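PDB 3OBE: sugar phosphate isomerase/epimerase from Parabacteroides distasonis, which belongs to the xylose isomerase-like TIM-barrel family and probably acts as an isomerase or epimerase on a sugar substrate that has not been established. Local coordinates for residues 52-57 with 92-97; 126-131 with 162-167; 155-160 with 210-215. All blocks are in the same frame, centred on the assembly; numbering follows the deposited sequence.

Interaction 1 of 3, residues 52-57 with 92-97. With EOH (ethanol), chain H; EOH (ethanol), chain G.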
loop_
_atom_site.group_PDB
_atom_site.type_symbol
_atom_site.label_atom_id
_atom_site.label_comp_id
_atom_site.label_asym_id
_atom_site.label_seq_id
_atom_site.Cartn_x
_atom_site.Cartn_y
_atom_site.Cartn_z
ATOM N N ASP A 52 -2.713 -12.562 1.340
ATOM C CA ASP A 52 -1.681 -11.656 1.728
ATOM C C ASP A 52 -2.260 -10.506 2.548
ATOM O O ASP A 52 -3.359 -10.059 2.269
ATOM C CB ASP A 52 -1.050 -11.068 0.484
ATOM C CG ASP A 52 -0.092 -12.014 -0.165
ATOM O OD1 ASP A 52 -0.545 -13.016 -0.784
ATOM O OD2 ASP A 52 1.135 -11.783 -0.007
ATOM N N LEU A 53 -1.500 -10.057 3.530
ATOM C CA LEU A 53 -1.851 -8.885 4.331
ATOM C C LEU A 53 -0.815 -7.801 4.200
ATOM O O LEU A 53 0.393 -8.070 4.195
ATOM C CB LEU A 53 -1.965 -9.274 5.803
ATOM C CG LEU A 53 -2.991 -10.366 6.159
ATOM C CD1 LEU A 53 -3.033 -10.621 7.714
ATOM C CD2 LEU A 53 -4.396 -10.075 5.625
ATOM N N GLU A 54 -1.312 -6.568 4.178
ATOM C CA GLU A 54 -0.478 -5.389 4.384
ATOM C C GLU A 54 -0.929 -4.766 5.689
ATOM O O GLU A 54 -2.122 -4.481 5.874
ATOM C CB GLU A 54 -0.604 -4.401 3.207
ATOM C CG GLU A 54 0.236 -3.135 3.360
ATOM C CD GLU A 54 0.019 -2.224 2.187
ATOM O OE1 GLU A 54 -1.090 -1.658 2.136
ATOM O OE2 GLU A 54 0.953 -2.090 1.326
ATOM N N ILE A 55 -0.008 -4.690 6.647
ATOM C CA ILE A 55 -0.372 -4.264 7.999
ATOM C C ILE A 55 -0.054 -2.766 8.209
ATOM O O ILE A 55 0.228 -2.037 7.252
ATOM C CB ILE A 55 0.264 -5.203 9.061
ATOM C CG1 ILE A 55 1.778 -5.144 9.009
ATOM C CG2 ILE A 55 -0.305 -6.667 8.858
ATOM C CD1 ILE A 55 2.438 -5.756 10.216
ATOM N N PHE A 56 -0.169 -2.342 9.456
ATOM C CA PHE A 56 0.001 -0.975 9.866
ATOM C C PHE A 56 0.388 -1.003 11.338
ATOM O O PHE A 56 0.320 -2.026 11.986
ATOM C CB PHE A 56 -1.293 -0.182 9.615
ATOM C CG PHE A 56 -2.418 -0.580 10.508
ATOM C CD1 PHE A 56 -3.207 -1.663 10.214
ATOM C CD2 PHE A 56 -2.666 0.129 11.688
ATOM C CE1 PHE A 56 -4.268 -2.031 11.065
ATOM C CE2 PHE A 56 -3.714 -0.246 12.541
ATOM C CZ PHE A 56 -4.493 -1.321 12.224
ATOM N N GLY A 57 0.744 0.155 11.882
ATOM C CA GLY A 57 0.800 0.301 13.334
ATOM C C GLY A 57 2.192 0.221 13.941
ATOM O O GLY A 57 2.342 0.196 15.158
ATOM N N ILE A 92 1.952 -12.028 5.871
ATOM C CA ILE A 92 2.194 -10.568 5.946
ATOM C C ILE A 92 3.290 -10.225 4.930
ATOM O O ILE A 92 4.473 -10.531 5.175
ATOM C CB ILE A 92 2.620 -10.091 7.366
ATOM C CG1 ILE A 92 1.626 -10.555 8.420
ATOM C CG2 ILE A 92 2.765 -8.563 7.352
ATOM C CD1 ILE A 92 2.113 -10.374 9.897
ATOM N N SER A 93 2.894 -9.614 3.826
ATOM C CA SER A 93 3.791 -9.294 2.737
ATOM C C SER A 93 4.134 -7.845 2.581
ATOM O O SER A 93 5.144 -7.534 1.921
ATOM C CB SER A 93 3.317 -9.906 1.448
ATOM O OG SER A 93 1.965 -9.636 1.115
ATOM N N SER A 94 3.367 -6.954 3.227
ATOM C CA SER A 94 3.653 -5.562 3.227
ATOM C C SER A 94 3.267 -4.900 4.549
ATOM O O SER A 94 2.594 -5.510 5.372
ATOM C CB SER A 94 2.954 -4.908 2.024
ATOM O OG SER A 94 3.312 -3.559 1.852
ATOM N N SER A 95 3.663 -3.654 4.710
ATOM C CA SER A 95 3.436 -2.909 5.915
ATOM C C SER A 95 3.479 -1.434 5.589
ATOM O O SER A 95 4.352 -0.988 4.869
ATOM C CB SER A 95 4.520 -3.271 6.930
ATOM O OG SER A 95 4.436 -2.434 8.071
ATOM N N HIS A 96 2.490 -0.711 6.082
ATOM C CA HIS A 96 2.456 0.752 5.984
ATOM C C HIS A 96 3.055 1.382 7.248
ATOM O O HIS A 96 2.603 1.076 8.396
ATOM C CB HIS A 96 1.008 1.220 5.885
ATOM C CG HIS A 96 0.480 1.276 4.489
ATOM N ND1 HIS A 96 -0.623 2.017 4.162
ATOM C CD2 HIS A 96 0.941 0.745 3.326
ATOM C CE1 HIS A 96 -0.873 1.881 2.876
ATOM N NE2 HIS A 96 0.087 1.168 2.330
ATOM N N LEU A 97 4.036 2.278 7.075
ATOM C CA LEU A 97 4.644 2.975 8.190
ATOM C C LEU A 97 5.152 4.322 7.748
ATOM O O LEU A 97 5.615 4.512 6.613
ATOM C CB LEU A 97 5.784 2.153 8.828
ATOM C CG LEU A 97 7.041 1.866 7.997
ATOM C CD1 LEU A 97 8.109 1.184 8.900
ATOM C CD2 LEU A 97 6.774 0.992 6.790
HETATM C C1 EOH H . -2.505 2.429 7.119
HETATM C C2 EOH H . -2.688 3.249 8.404
HETATM O O EOH H . -1.736 3.130 6.132
HETATM C C1 EOH G . -1.540 -3.418 13.752
HETATM C C2 EOH G . -2.820 -3.910 14.362
HETATM O O EOH G . -0.923 -4.346 12.897
HETATM O O HOH W 1 1.394 2.530 10.458
#

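Interaction 2 of 3, residues 126-131 with 162-167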
loop_
_atom_site.group_PDB
_atom_site.type_symbol
_atom_site.label_atom_id
_atom_site.label_comp_id
_atom_site.label_asym_id
_atom_site.label_seq_id
_atom_site.Cartn_x
_atom_site.Cartn_y
_atom_site.Cartn_z
ATOM N N LEU A 126 9.702 -9.929 10.552
ATOM C CA LEU A 126 8.290 -10.113 10.230
ATOM C C LEU A 126 8.136 -10.892 8.907
ATOM O O LEU A 126 7.142 -11.583 8.732
ATOM C CB LEU A 126 7.596 -8.752 10.142
ATOM C CG LEU A 126 6.073 -8.669 10.039
ATOM C CD1 LEU A 126 5.403 -9.308 11.288
ATOM C CD2 LEU A 126 5.633 -7.217 9.814
ATOM N N GLY A 127 9.146 -10.798 8.022
ATOM C CA GLY A 127 9.210 -11.553 6.765
ATOM C C GLY A 127 8.465 -10.904 5.620
ATOM O O GLY A 127 8.104 -11.576 4.654
ATOM N N VAL A 128 8.264 -9.591 5.696
ATOM C CA VAL A 128 7.590 -8.877 4.594
ATOM C C VAL A 128 8.454 -8.781 3.354
ATOM O O VAL A 128 9.692 -8.857 3.419
ATOM C CB VAL A 128 7.164 -7.431 5.005
ATOM C CG1 VAL A 128 6.228 -7.495 6.264
ATOM C CG2 VAL A 128 8.418 -6.503 5.193
ATOM N N SER A 129 7.809 -8.616 2.216
ATOM C CA SER A 129 8.459 -8.282 0.970
ATOM C C SER A 129 8.575 -6.779 0.711
ATOM O O SER A 129 9.480 -6.366 -0.014
ATOM C CB SER A 129 7.737 -8.903 -0.212
ATOM O OG SER A 129 7.841 -10.312 -0.088
ATOM N N CYS A 130 7.638 -6.006 1.233
ATOM C CA CYS A 130 7.562 -4.598 0.969
ATOM C C CYS A 130 7.368 -3.774 2.254
ATOM O O CYS A 130 6.681 -4.195 3.173
ATOM C CB CYS A 130 6.384 -4.289 0.045
ATOM S SG CYS A 130 6.401 -5.301 -1.464
HETATM N N MSE A 131 7.916 -2.576 2.249
HETATM C CA MSE A 131 7.642 -1.568 3.333
HETATM C C MSE A 131 7.254 -0.294 2.630
HETATM O O MSE A 131 7.972 0.151 1.740
HETATM C CB MSE A 131 8.880 -1.368 4.176
HETATM C CG MSE A 131 9.234 -2.512 5.084
HETATM SE SE MSE A 131 11.105 -2.445 5.685
HETATM C CE MSE A 131 11.016 -0.797 6.715
ATOM N N ALA A 162 18.142 -5.716 3.141
ATOM C CA ALA A 162 17.431 -6.843 3.708
ATOM C C ALA A 162 16.594 -7.547 2.660
ATOM O O ALA A 162 15.808 -8.428 3.010
ATOM C CB ALA A 162 16.484 -6.345 4.869
ATOM N N GLY A 163 16.696 -7.148 1.389
ATOM C CA GLY A 163 15.873 -7.756 0.349
ATOM C C GLY A 163 14.408 -7.359 0.361
ATOM O O GLY A 163 13.578 -8.096 -0.129
ATOM N N ILE A 164 14.110 -6.196 0.920
ATOM C CA ILE A 164 12.775 -5.670 1.035
ATOM C C ILE A 164 12.646 -4.420 0.141
ATOM O O ILE A 164 13.514 -3.539 0.126
ATOM C CB ILE A 164 12.461 -5.272 2.476
ATOM C CG1 ILE A 164 12.548 -6.492 3.356
ATOM C CG2 ILE A 164 11.105 -4.560 2.569
ATOM C CD1 ILE A 164 12.538 -6.202 4.891
ATOM N N LEU A 165 11.516 -4.330 -0.544
ATOM C CA LEU A 165 11.234 -3.221 -1.468
ATOM C C LEU A 165 10.592 -2.081 -0.712
ATOM O O LEU A 165 9.530 -2.262 -0.117
ATOM C CB LEU A 165 10.273 -3.644 -2.550
ATOM C CG LEU A 165 10.740 -4.748 -3.499
ATOM C CD1 LEU A 165 9.572 -5.156 -4.396
ATOM C CD2 LEU A 165 11.949 -4.307 -4.334
ATOM N N TRP A 166 11.192 -0.912 -0.778
ATOM C CA TRP A 166 10.569 0.299 -0.239
ATOM C C TRP A 166 9.658 0.889 -1.288
ATOM O O TRP A 166 10.051 1.028 -2.442
ATOM C CB TRP A 166 11.633 1.306 0.188
ATOM C CG TRP A 166 11.087 2.433 1.009
ATOM C CD1 TRP A 166 11.078 2.490 2.365
ATOM C CD2 TRP A 166 10.448 3.640 0.552
ATOM N NE1 TRP A 166 10.484 3.647 2.791
ATOM C CE2 TRP A 166 10.118 4.394 1.702
ATOM C CE3 TRP A 166 10.152 4.176 -0.706
ATOM C CZ2 TRP A 166 9.455 5.617 1.626
ATOM C CZ3 TRP A 166 9.548 5.390 -0.769
ATOM C CH2 TRP A 166 9.178 6.091 0.371
ATOM N N GLY A 167 8.463 1.335 -0.863
ATOM C CA GLY A 167 7.509 1.974 -1.748
ATOM C C GLY A 167 6.762 3.138 -1.102
ATOM O O GLY A 167 6.796 3.294 0.111
HETATM O O HOH W 2 11.153 -8.071 -1.500
#

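Interaction 3 of 3, residues 155-160 with 210-215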
loop_
_atom_site.group_PDB
_atom_site.type_symbol
_atom_site.label_atom_id
_atom_site.label_comp_id
_atom_site.label_asym_id
_atom_site.label_seq_id
_atom_site.Cartn_x
_atom_site.Cartn_y
_atom_site.Cartn_z
ATOM N N ALA A 155 15.930 5.676 2.159
ATOM C CA ALA A 155 15.124 4.635 2.808
ATOM C C ALA A 155 15.149 3.344 2.005
ATOM O O ALA A 155 15.311 2.238 2.562
ATOM C CB ALA A 155 13.704 5.114 2.976
ATOM N N GLY A 156 14.976 3.467 0.693
ATOM C CA GLY A 156 14.941 2.291 -0.166
ATOM C C GLY A 156 16.259 1.561 -0.250
ATOM O O GLY A 156 16.292 0.340 -0.373
ATOM N N GLU A 157 17.357 2.292 -0.197
ATOM C CA GLU A 157 18.650 1.631 -0.217
ATOM C C GLU A 157 18.777 0.789 1.041
ATOM O O GLU A 157 19.235 -0.348 1.012
ATOM C CB GLU A 157 19.816 2.626 -0.307
ATOM C CG GLU A 157 21.181 1.915 -0.293
ATOM C CD GLU A 157 22.349 2.793 -0.738
ATOM O OE1 GLU A 157 22.116 3.995 -1.021
ATOM O OE2 GLU A 157 23.489 2.269 -0.787
ATOM N N ILE A 158 18.313 1.342 2.141
ATOM C CA ILE A 158 18.385 0.675 3.430
ATOM C C ILE A 158 17.535 -0.601 3.447
ATOM O O ILE A 158 18.010 -1.634 3.909
ATOM C CB ILE A 158 17.966 1.678 4.582
ATOM C CG1 ILE A 158 19.108 2.634 4.871
ATOM C CG2 ILE A 158 17.639 0.917 5.908
ATOM C CD1 ILE A 158 18.646 3.943 5.611
ATOM N N THR A 159 16.290 -0.523 2.952
ATOM C CA THR A 159 15.436 -1.677 2.976
ATOM C C THR A 159 15.987 -2.769 2.044
ATOM O O THR A 159 15.863 -3.971 2.348
ATOM C CB THR A 159 13.927 -1.393 2.658
ATOM O OG1 THR A 159 13.719 -1.091 1.265
ATOM C CG2 THR A 159 13.308 -0.298 3.547
ATOM N N LYS A 160 16.566 -2.353 0.925
ATOM C CA LYS A 160 17.053 -3.297 -0.098
ATOM C C LYS A 160 18.180 -4.185 0.414
ATOM O O LYS A 160 18.371 -5.300 -0.071
ATOM C CB LYS A 160 17.516 -2.502 -1.321
ATOM C CG LYS A 160 18.125 -3.273 -2.450
ATOM C CD LYS A 160 18.234 -2.412 -3.714
ATOM C CE LYS A 160 19.484 -1.588 -3.746
ATOM N NZ LYS A 160 19.154 -0.361 -4.427
ATOM N N PRO A 210 14.622 3.838 -9.618
ATOM C CA PRO A 210 13.777 2.635 -9.714
ATOM C C PRO A 210 14.306 1.442 -8.922
ATOM O O PRO A 210 13.522 0.620 -8.502
ATOM C CB PRO A 210 13.739 2.308 -11.217
ATOM C CG PRO A 210 14.178 3.591 -11.931
ATOM C CD PRO A 210 14.955 4.426 -10.939
ATOM N N ASP A 211 15.613 1.351 -8.730
ATOM C CA ASP A 211 16.197 0.245 -7.962
ATOM C C ASP A 211 16.081 0.441 -6.449
ATOM O O ASP A 211 16.294 -0.502 -5.678
ATOM C CB ASP A 211 17.661 0.030 -8.387
ATOM C CG ASP A 211 17.795 -0.411 -9.869
ATOM O OD1 ASP A 211 16.851 -1.069 -10.395
ATOM O OD2 ASP A 211 18.842 -0.081 -10.491
ATOM N N LYS A 212 15.743 1.646 -5.996
ATOM C CA LYS A 212 15.584 1.926 -4.564
ATOM C C LYS A 212 14.107 2.107 -4.146
ATOM O O LYS A 212 13.778 1.819 -3.043
ATOM C CB LYS A 212 16.326 3.193 -4.180
ATOM C CG LYS A 212 17.843 3.119 -4.349
ATOM C CD LYS A 212 18.474 4.491 -4.101
ATOM C CE LYS A 212 19.964 4.554 -4.470
ATOM N NZ LYS A 212 20.511 5.917 -4.324
ATOM N N VAL A 213 13.288 2.677 -5.024
ATOM C CA VAL A 213 11.959 3.114 -4.699
ATOM C C VAL A 213 10.957 2.633 -5.728
ATOM O O VAL A 213 11.156 2.834 -6.931
ATOM C CB VAL A 213 11.907 4.658 -4.627
ATOM C CG1 VAL A 213 10.440 5.192 -4.497
ATOM C CG2 VAL A 213 12.777 5.152 -3.475
HETATM N N MSE A 214 9.862 2.029 -5.236
HETATM C CA MSE A 214 8.711 1.766 -6.100
HETATM C C MSE A 214 7.482 2.459 -5.505
HETATM O O MSE A 214 7.566 3.144 -4.462
HETATM C CB MSE A 214 8.517 0.256 -6.284
HETATM C CG MSE A 214 8.336 -0.553 -4.994
HETATM SE SE MSE A 214 6.500 -0.526 -4.338
HETATM C CE MSE A 214 6.826 -1.695 -2.810
ATOM N N PHE A 215 6.356 2.353 -6.211
ATOM C CA PHE A 215 5.146 3.059 -5.893
ATOM C C PHE A 215 4.004 2.060 -5.764
ATOM O O PHE A 215 3.872 1.116 -6.589
ATOM C CB PHE A 215 4.854 4.192 -6.904
ATOM C CG PHE A 215 5.861 5.346 -6.790
ATOM C CD1 PHE A 215 7.113 5.237 -7.380
ATOM C CD2 PHE A 215 5.611 6.451 -5.988
ATOM C CE1 PHE A 215 8.047 6.216 -7.205
ATOM C CE2 PHE A 215 6.573 7.458 -5.846
ATOM C CZ PHE A 215 7.775 7.328 -6.428
HETATM O O HOH W 3 13.998 -0.641 -1.711
#

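Interaction 1 of 3, residues 52-57 with 92-97
Glu54 reaches across to Ser94 and His96 at the C-terminal ends of two neighbouring parallel strands of the TIM barrel. Ser94 OG donates to Glu54 OE2 at 2.8 Å, on the lone pair that faces away from the other carboxylate oxygen. Glu54 OE1 lies over one face of the His96 ring, 3.1 Å from NE2. The carboxylate and ring planes are 42° apart. The N-H direction does not suit a hydrogen bond between Glu54 OE1 and His96 NE2. The real partners lie further round the barrel: Glu54 OE1 takes bonds from His244 and Gln26, and His96 NE2 bonds to Glu216. CG of Glu54 sits anti to the backbone N (chi1 180°), which carries the carboxylate past Ser94. At the ring edge, in its plane, His96 ND1 donates to an ethanol O, and a phosphate ion lies near the same side chain. Both probably come from the crystallisation liquor, though such molecules often mark pockets.

The backbone sets these groups in place. A beta bulge shifts the register by one between Leu53 and Glu54. Leu53 O therefore accepts from Ser93 N at 3.0 Å and, weakly, from Ser94 N. Beyond the bulge, His96 N bonds to Ile55 O at 2.9 Å. On the opposite face of the sheet, CG2 of Ile55 meets CG2 of Ile92 at 3.9 Å, and both side chains touch helix 78-87. Replacing Glu54 by alanine would probably leave Ser94 OG without its carboxylate and His244 and Gln26 without their shared acceptor. This polar cluster lies where TIM barrels carry active sites, consistent with a substrate pocket.

Interaction 2 of 3, residues 126-131 with 162-167
Ile164 wedges its branched side chain against Val128 and Met131, at the start of two adjacent parallel strands of the TIM barrel. Strand 130-133, helix 142-160 and strand 165-169 form one beta-alpha-beta unit, and this contact closes it. Ile164 branches at CB. CG2, anti to the backbone N, enters the hollow between Ser129 O and the Met131 side chain, coming 3.7 Å from Met131 CG. The other branch runs out over Val128, where CD1 meets Val128 CG2 at 4.1 Å.

Met131 is a selenomethionine. Its CG lies anti to the carbonyl carbon (chi1 -72°) and chi2 is extended, which sets SE beside the isoleucine, 3.8 Å from Ile164 CG2. The outer side of Met131 fits against helices 109-126 and 142-160, so its face of the sheet is the one turned to the helices. Trp166 lies on that face too. Its ring packs against Trp116 and Phe152, and Met131 O sits over one ring face. Cys130 and Leu165 point to the other face, where Cys130 SG and Leu165 CD1 are 4.3 Å apart.

Three backbone bonds tie the strand edges: Leu165 N to Ser129 O, Met131 N to Leu165 O, and Gly167 N to Met131 O. Before them, Gly163, with its positive phi, is the C-prime residue of a Schellman motif that ends helix 142-160 and turns the chain toward Ile164. Where the two segments part, one water donates at 2.8 Å to Ser129 O and at 2.8 Å to Gly163 O.

Interaction 3 of 3, residues 155-160 with 210-215
Gly156 lies against Lys212 where helix 142-160, on the outer layer of the TIM barrel, passes the start of strand 213-218. The approach is close because the helix has no side chain here. Gly156 CA comes 3.1 Å from Lys212 O, a CA-H...O contact. A beta carbon on Gly156 would fall 1.9 Å from that same oxygen, so the close packing leaves no room for a side chain. The glycine backbone packs on the loop just ahead of the strand.

The side chains at this surface are long, and their conformations decide what they meet. Lys160 leaves the helix with CG anti to the backbone N (chi1 176°), and its CB already heads for the 210-215 segment. CD passes 3.4 Å from Asp211 O. The bends at chi3 (86°) and chi4 then fold NZ back to that carbonyl oxygen, to which it donates at 3.1 Å. The ammonium group does not come at a lone pair, since it stands 66° out of the carbonyl plane. The aliphatic part of Lys212 borders it, with CG 3.7 Å from Lys160 NZ. Lys212 itself is extended beyond CG. It runs side by side with the extended Glu157, both pointing the same way. The ends stay apart, Glu157 OE1 to Lys212 NZ being 4.1 Å, which is beyond a salt bridge. Glu157 was deposited in two conformers and both residues touch a crystal neighbour, so their relation is doubtful.

Further in, Thr159 OG1 bonds to Ile164 O, and Val213 packs on Trp166 of the neighbouring strand. Between the helix and the loop, a water lies 2.8 Å from Gly156 O and 2.8 Å from Lys212 O.

From the N terminus, the chain runs from strand 52-55 through helix 78-87 to strand 91-95, and interaction 1 closes that excursion. The chain then follows helix 109-126 into strand 130-133. Interaction 2 opens here, in series with interaction 1, and closes after helix 142-160, on strand 165-169. Interaction 3 starts inside that loop, at 155-160, and ends beyond it, at 210-215. Interactions 2 and 3 therefore cross. They touch where Trp166 meets Gly156 and where Trp166 O bonds to Met214 N. Interactions 1 and 2 meet through Ser93 O and the backbone of Ser129 and Cys130. Together the three tie consecutive barrel strands and one outer helix.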